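GENE 22 product (Bacillus phage spp1, PDB 2XC8) is of unknown function but shares its fold with a domain of the receptor-binding protein of lactococcal phage p2. Local coordinates at residues R7-Y12 against F114-E119; M59-M64 against E92-Y97. All blocks are in the same frame, centred on the assembly; numbering follows the deposited sequence.

Interaction 1: residues R7-Y12 against F114-E119; sequences RKAVWY and FLYEKE
K118 lies across one face of the Y12 ring. K118 CB stands 3.9 Å from the centroid of the Y12 ring, 18° off the normal, in a CH-pi contact, and K118 CA also sits above the ring. A bend at chi2 (72°) carries the chain obliquely off the face on the CE2 side, leaving K118 CD 3.4 Å from Y12 OH. At the root of the tyrosine, Y12 CB packs on Y116 CB (4.0 Å) and against the carbonyl oxygens of Y116 and E117. The Y116 ring in turn takes A9 CB and R7 CB near its CD1, while K8 and E117 project from the other face of the sheet, where K8 CB meets E119 CG.

The backbones pair in parallel, the edge strand 2-8 lying along strand 109-117. R7 N donates to L115 O at 3.1 Å, R7 O accepts from E117 N at 2.7 Å, and A9 N reaches E117 O at 3.0 Å in an almost straight bond (174°). Beyond A9 the pairing stops: V10 turns the chain, and strand 11-13 joins the second, antiparallel sheet. The segment thereby passes from one sheet of this all-beta fold to the other. One water bridges the segments at the turn, donating to A9 O and accepting from E119 N.

Further out, the Y12 ring stacks with H32 of strand 23-33, and K118 NZ has a long, weak ion pair with D35. K8 extends its chain beyond CG, and its NZ is hydrogen-bonded to D120 O, just past the end of segment 114-119.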
loop_
_atom_site.group_PDB
_atom_site.type_symbol
_atom_site.label_atom_id
_atom_site.label_comp_id
_atom_site.label_asym_id
_atom_site.label_seq_id
_atom_site.Cartn_x
_atom_site.Cartn_y
_atom_site.Cartn_z
ATOM N N ARG B 7 -2.354 -10.629 -1.960
ATOM C CA ARG B 7 -2.747 -12.010 -2.245
ATOM C C ARG B 7 -3.452 -12.170 -3.592
ATOM O O ARG B 7 -4.279 -11.340 -3.976
ATOM C CB ARG B 7 -3.625 -12.586 -1.127
ATOM C CG ARG B 7 -3.812 -14.102 -1.249
ATOM C CD ARG B 7 -4.758 -14.656 -0.198
ATOM N NE ARG B 7 -4.624 -16.109 -0.101
ATOM C CZ ARG B 7 -4.001 -16.742 0.889
ATOM N NH1 ARG B 7 -3.460 -16.058 1.894
ATOM N NH2 ARG B 7 -3.929 -18.068 0.882
ATOM N N LYS B 8 -3.111 -13.250 -4.293
ATOM C CA LYS B 8 -3.767 -13.617 -5.543
ATOM C C LYS B 8 -5.048 -14.392 -5.253
ATOM O O LYS B 8 -5.018 -15.438 -4.598
ATOM C CB LYS B 8 -2.825 -14.443 -6.425
ATOM C CG LYS B 8 -1.641 -13.657 -6.973
ATOM C CD LYS B 8 -0.685 -14.548 -7.746
ATOM C CE LYS B 8 0.493 -13.749 -8.280
ATOM N NZ LYS B 8 1.458 -14.608 -9.021
ATOM N N ALA B 9 -6.169 -13.863 -5.735
ATOM C CA ALA B 9 -7.481 -14.464 -5.497
ATOM C C ALA B 9 -8.391 -14.326 -6.715
ATOM O O ALA B 9 -8.160 -13.478 -7.581
ATOM C CB ALA B 9 -8.134 -13.838 -4.267
ATOM N N VAL B 10 -9.420 -15.172 -6.771
ATOM C CA VAL B 10 -10.442 -15.106 -7.818
ATOM C C VAL B 10 -11.176 -13.766 -7.725
ATOM O O VAL B 10 -11.327 -13.059 -8.723
ATOM C CB VAL B 10 -11.445 -16.289 -7.719
ATOM C CG1 VAL B 10 -12.517 -16.192 -8.802
ATOM C CG2 VAL B 10 -10.715 -17.626 -7.816
ATOM N N TRP B 11 -11.617 -13.431 -6.514
ATOM C CA TRP B 11 -12.210 -12.131 -6.226
ATOM C C TRP B 11 -11.120 -11.142 -5.835
ATOM O O TRP B 11 -10.440 -11.326 -4.822
ATOM C CB TRP B 11 -13.239 -12.242 -5.100
ATOM C CG TRP B 11 -14.499 -12.954 -5.483
ATOM C CD1 TRP B 11 -14.741 -14.293 -5.394
ATOM C CD2 TRP B 11 -15.696 -12.361 -6.002
ATOM N NE1 TRP B 11 -16.014 -14.576 -5.831
ATOM C CE2 TRP B 11 -16.622 -13.408 -6.210
ATOM C CE3 TRP B 11 -16.076 -11.050 -6.315
ATOM C CZ2 TRP B 11 -17.907 -13.183 -6.713
ATOM C CZ3 TRP B 11 -17.351 -10.828 -6.819
ATOM C CH2 TRP B 11 -18.251 -11.891 -7.014
ATOM N N TYR B 12 -10.952 -10.101 -6.646
ATOM C CA TYR B 12 -9.954 -9.070 -6.366
ATOM C C TYR B 12 -10.482 -7.653 -6.573
ATOM O O TYR B 12 -11.390 -7.422 -7.376
ATOM C CB TYR B 12 -8.660 -9.313 -7.159
ATOM C CG TYR B 12 -8.786 -9.248 -8.668
ATOM C CD1 TYR B 12 -8.484 -8.075 -9.361
ATOM C CD2 TYR B 12 -9.174 -10.366 -9.404
ATOM C CE1 TYR B 12 -8.584 -8.011 -10.748
ATOM C CE2 TYR B 12 -9.277 -10.314 -10.790
ATOM C CZ TYR B 12 -8.979 -9.135 -11.456
ATOM O OH TYR B 12 -9.082 -9.077 -12.827
ATOM N N PHE B 114 -5.417 -5.668 3.478
ATOM C CA PHE B 114 -5.404 -6.781 2.532
ATOM C C PHE B 114 -5.671 -6.277 1.115
ATOM O O PHE B 114 -6.741 -5.732 0.831
ATOM C CB PHE B 114 -6.437 -7.845 2.926
ATOM C CG PHE B 114 -6.092 -8.602 4.182
ATOM C CD1 PHE B 114 -5.318 -9.758 4.125
ATOM C CD2 PHE B 114 -6.555 -8.167 5.421
ATOM C CE1 PHE B 114 -5.001 -10.464 5.286
ATOM C CE2 PHE B 114 -6.245 -8.866 6.587
ATOM C CZ PHE B 114 -5.465 -10.016 6.518
ATOM N N LEU B 115 -4.686 -6.452 0.237
ATOM C CA LEU B 115 -4.802 -6.026 -1.157
ATOM C C LEU B 115 -4.900 -7.229 -2.088
ATOM O O LEU B 115 -3.915 -7.939 -2.312
ATOM C CB LEU B 115 -3.621 -5.132 -1.559
ATOM C CG LEU B 115 -3.437 -3.770 -0.877
ATOM C CD1 LEU B 115 -2.189 -3.086 -1.407
ATOM C CD2 LEU B 115 -4.653 -2.867 -1.066
ATOM N N TYR B 116 -6.096 -7.452 -2.629
ATOM C CA TYR B 116 -6.342 -8.620 -3.472
ATOM C C TYR B 116 -5.938 -8.346 -4.918
ATOM O O TYR B 116 -6.218 -7.283 -5.477
ATOM C CB TYR B 116 -7.737 -9.203 -3.219
ATOM C CG TYR B 116 -7.915 -9.663 -1.785
ATOM C CD1 TYR B 116 -7.421 -10.897 -1.357
ATOM C CD2 TYR B 116 -8.553 -8.850 -0.850
ATOM C CE1 TYR B 116 -7.571 -11.314 -0.035
ATOM C CE2 TYR B 116 -8.710 -9.256 0.471
ATOM C CZ TYR B 116 -8.217 -10.488 0.872
ATOM O OH TYR B 116 -8.372 -10.894 2.177
ATOM N N GLU B 117 -5.279 -9.347 -5.500
ATOM C CA GLU B 117 -4.754 -9.241 -6.853
ATOM C C GLU B 117 -5.266 -10.315 -7.819
ATOM O O GLU B 117 -5.797 -11.343 -7.388
ATOM C CB GLU B 117 -3.257 -9.452 -6.624
ATOM C CG GLU B 117 -2.319 -8.589 -7.445
ATOM C CD GLU B 117 -0.863 -8.867 -7.091
ATOM O OE1 GLU B 117 -0.194 -9.588 -7.863
ATOM O OE2 GLU B 117 -0.393 -8.381 -6.036
ATOM N N LYS B 118 -5.096 -10.073 -9.119
ATOM C CA LYS B 118 -5.438 -11.045 -10.168
ATOM C C LYS B 118 -4.484 -12.245 -10.142
ATOM O O LYS B 118 -3.279 -12.079 -9.937
ATOM C CB LYS B 118 -5.418 -10.359 -11.545
ATOM C CG LYS B 118 -5.596 -11.274 -12.771
ATOM C CD LYS B 118 -7.021 -11.800 -12.907
ATOM C CE LYS B 118 -7.266 -12.407 -14.308
ATOM N NZ LYS B 118 -8.691 -12.819 -14.474
ATOM N N GLU B 119 -5.029 -13.443 -10.351
ATOM C CA GLU B 119 -4.242 -14.685 -10.344
ATOM C C GLU B 119 -3.350 -14.846 -11.585
ATOM O O GLU B 119 -3.373 -14.007 -12.490
ATOM C CB GLU B 119 -5.154 -15.908 -10.168
ATOM C CG GLU B 119 -5.620 -16.141 -8.729
ATOM C CD GLU B 119 -6.489 -17.385 -8.563
ATOM O OE1 GLU B 119 -6.953 -17.947 -9.579
ATOM O OE2 GLU B 119 -6.712 -17.798 -7.405
HETATM O O HOH W 1 -7.933 -13.869 -10.489
#

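Interaction 2: residues M59-M64 against E92-Y97; sequences MLYLHM and ERLIMY
L62 and M96, a selenomethionine, lie side by side and point the same way, with L62 CD2 3.8 Å from M96 CG and the selenium atom just beyond. The L62 backbone is held at both ends. L62 N donates to M96 O at 3.0 Å, and L62 O accepts two bonds, both in the carbonyl plane, from I95 N (2.7 Å) and from M96 N (3.1 Å).

M64, also a selenomethionine, forms a hydrogen-bonded pair with R93, M64 N to R93 O at 2.8 Å, and sets its CB against I95 CG1.

E92 reaches H63, which lies between L62 and M64 in sequence. With chi1 at -67° and an extended chain beyond CG, E92 OE1 comes to within 2.7 Å of H63 ND1. The oxygen lies in the plane of the imidazole, but the donor comes from above the carboxylate plane, the two planes being 63° apart. H63 NE2 is hydrogen-bonded to S74 OG on strand 71-79, so both ring nitrogens are engaged and the rotation of the ring is fixed.

With I95 and M96 both facing L62, the register slips by one before H63 pairs with L94, which is a classic beta bulge in an antiparallel strand pair.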
loop_
_atom_site.group_PDB
_atom_site.type_symbol
_atom_site.label_atom_id
_atom_site.label_comp_id
_atom_site.label_asym_id
_atom_site.label_seq_id
_atom_site.Cartn_x
_atom_site.Cartn_y
_atom_site.Cartn_z
HETATM N N MSE B 59 -12.998 -2.637 11.689
HETATM C CA MSE B 59 -13.226 -3.653 10.704
HETATM C C MSE B 59 -14.034 -3.237 9.516
HETATM O O MSE B 59 -15.148 -2.835 9.623
HETATM C CB MSE B 59 -13.905 -4.824 11.354
HETATM C CG MSE B 59 -13.225 -6.088 11.074
HETATM SE SE MSE B 59 -12.063 -6.699 12.432
HETATM C CE MSE B 59 -13.255 -7.991 13.062
ATOM N N LEU B 60 -13.435 -3.356 8.355
ATOM C CA LEU B 60 -14.093 -2.930 7.125
ATOM C C LEU B 60 -14.542 -4.134 6.299
ATOM O O LEU B 60 -13.747 -5.032 6.014
ATOM C CB LEU B 60 -13.161 -2.024 6.311
ATOM C CG LEU B 60 -13.687 -1.356 5.035
ATOM C CD1 LEU B 60 -14.762 -0.316 5.338
ATOM C CD2 LEU B 60 -12.539 -0.721 4.266
ATOM N N TYR B 61 -15.819 -4.142 5.926
ATOM C CA TYR B 61 -16.405 -5.247 5.169
ATOM C C TYR B 61 -16.841 -4.815 3.773
ATOM O O TYR B 61 -17.445 -3.755 3.602
ATOM C CB TYR B 61 -17.611 -5.839 5.910
ATOM C CG TYR B 61 -17.364 -6.192 7.362
ATOM C CD1 TYR B 61 -16.485 -7.218 7.714
ATOM C CD2 TYR B 61 -18.027 -5.515 8.383
ATOM C CE1 TYR B 61 -16.261 -7.547 9.048
ATOM C CE2 TYR B 61 -17.812 -5.838 9.721
ATOM C CZ TYR B 61 -16.928 -6.854 10.044
ATOM O OH TYR B 61 -16.712 -7.177 11.364
ATOM N N LEU B 62 -16.525 -5.644 2.781
ATOM C CA LEU B 62 -17.043 -5.470 1.430
ATOM C C LEU B 62 -18.003 -6.614 1.131
ATOM O O LEU B 62 -17.596 -7.774 1.047
ATOM C CB LEU B 62 -15.906 -5.421 0.401
ATOM C CG LEU B 62 -16.259 -5.029 -1.039
ATOM C CD1 LEU B 62 -16.621 -3.551 -1.142
ATOM C CD2 LEU B 62 -15.118 -5.363 -1.986
ATOM N N HIS B 63 -19.281 -6.276 0.992
ATOM C CA HIS B 63 -20.333 -7.270 0.791
ATOM C C HIS B 63 -21.214 -6.924 -0.404
ATOM O O HIS B 63 -21.277 -5.769 -0.829
ATOM C CB HIS B 63 -21.180 -7.414 2.058
ATOM C CG HIS B 63 -21.619 -6.107 2.638
ATOM N ND1 HIS B 63 -22.755 -5.451 2.217
ATOM C CD2 HIS B 63 -21.067 -5.328 3.596
ATOM C CE1 HIS B 63 -22.887 -4.325 2.896
ATOM N NE2 HIS B 63 -21.875 -4.227 3.738
HETATM N N MSE B 64 -21.897 -7.936 -0.934
HETATM C CA MSE B 64 -22.724 -7.779 -2.124
HETATM C C MSE B 64 -24.131 -8.351 -1.978
HETATM O O MSE B 64 -24.316 -9.424 -1.399
HETATM C CB MSE B 64 -22.051 -8.458 -3.321
HETATM C CG MSE B 64 -22.767 -8.260 -4.654
HETATM SE SE MSE B 64 -22.201 -9.535 -6.014
HETATM C CE MSE B 64 -20.328 -9.023 -6.138
ATOM N N GLU B 92 -26.321 -9.996 3.151
ATOM C CA GLU B 92 -25.515 -9.850 1.947
ATOM C C GLU B 92 -24.257 -10.708 1.986
ATOM O O GLU B 92 -23.704 -10.979 3.057
ATOM C CB GLU B 92 -25.175 -8.379 1.699
ATOM C CG GLU B 92 -26.394 -7.525 1.359
ATOM C CD GLU B 92 -26.050 -6.089 0.999
ATOM O OE1 GLU B 92 -24.883 -5.810 0.652
ATOM O OE2 GLU B 92 -26.960 -5.236 1.055
ATOM N N ARG B 93 -23.848 -11.199 0.841
ATOM C CA ARG B 93 -22.655 -11.983 0.707
ATOM C C ARG B 93 -21.400 -11.189 1.011
ATOM O O ARG B 93 -21.095 -10.229 0.407
ATOM C CB ARG B 93 -22.580 -12.599 -0.680
ATOM C CG ARG B 93 -21.448 -13.556 -0.835
ATOM C CD ARG B 93 -21.248 -14.087 -2.208
ATOM N NE ARG B 93 -19.951 -14.723 -2.247
ATOM C CZ ARG B 93 -19.386 -15.259 -3.314
ATOM N NH1 ARG B 93 -19.995 -15.249 -4.473
ATOM N NH2 ARG B 93 -18.201 -15.817 -3.210
ATOM N N LEU B 94 -20.660 -11.656 1.985
ATOM C CA LEU B 94 -19.423 -11.027 2.337
ATOM C C LEU B 94 -18.345 -11.457 1.378
ATOM O O LEU B 94 -18.111 -12.602 1.161
ATOM C CB LEU B 94 -19.029 -11.284 3.779
ATOM C CG LEU B 94 -17.697 -10.768 4.300
ATOM C CD1 LEU B 94 -17.645 -9.328 4.571
ATOM C CD2 LEU B 94 -17.403 -11.488 5.515
ATOM N N ILE B 95 -17.712 -10.473 0.794
ATOM C CA ILE B 95 -16.758 -10.685 -0.246
ATOM C C ILE B 95 -15.380 -10.636 0.336
ATOM O O ILE B 95 -14.650 -11.538 0.154
ATOM C CB ILE B 95 -16.928 -9.657 -1.386
ATOM C CG1 ILE B 95 -18.313 -9.742 -2.024
ATOM C CG2 ILE B 95 -15.892 -9.829 -2.390
ATOM C CD1 ILE B 95 -18.673 -11.040 -2.649
HETATM N N MSE B 96 -15.044 -9.579 1.046
HETATM C CA MSE B 96 -13.744 -9.454 1.660
HETATM C C MSE B 96 -13.594 -8.542 2.875
HETATM O O MSE B 96 -14.375 -7.664 3.084
HETATM C CB MSE B 96 -12.699 -9.042 0.639
HETATM C CG MSE B 96 -12.957 -7.747 -0.024
HETATM SE SE MSE B 96 -11.750 -7.164 -1.328
HETATM C CE MSE B 96 -11.867 -8.540 -2.546
ATOM N N TYR B 97 -12.582 -8.813 3.686
ATOM C CA TYR B 97 -12.283 -7.972 4.839
ATOM C C TYR B 97 -10.972 -7.267 4.564
ATOM O O TYR B 97 -9.962 -7.686 5.053
ATOM C CB TYR B 97 -12.099 -8.665 6.201
ATOM C CG TYR B 97 -12.960 -9.823 6.540
ATOM C CD1 TYR B 97 -12.680 -11.072 6.043
ATOM C CD2 TYR B 97 -14.000 -9.697 7.436
ATOM C CE1 TYR B 97 -13.451 -12.139 6.351
ATOM C CE2 TYR B 97 -14.770 -10.758 7.772
ATOM C CZ TYR B 97 -14.497 -11.986 7.228
ATOM O OH TYR B 97 -15.245 -13.088 7.521
#

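The two interactions lie about 14 Å apart, centre to centre, and share one five-stranded mixed sheet. Strand 109-117 of interaction 1 neighbours strand 93-103 of interaction 2, and the two strands follow each other in the chain. Interaction 1 joins segments 102 residues apart in sequence, and both segments of interaction 2 fall between them. The contacts also touch directly: Y116 CD2 packs on the selenium of M96 at 3.6 Å, and W11 CZ3 meets CE of M64 at 3.5 Å. Through W11, strand 11-13 of the second sheet packs against strands 56-64 and 93-103 of the first.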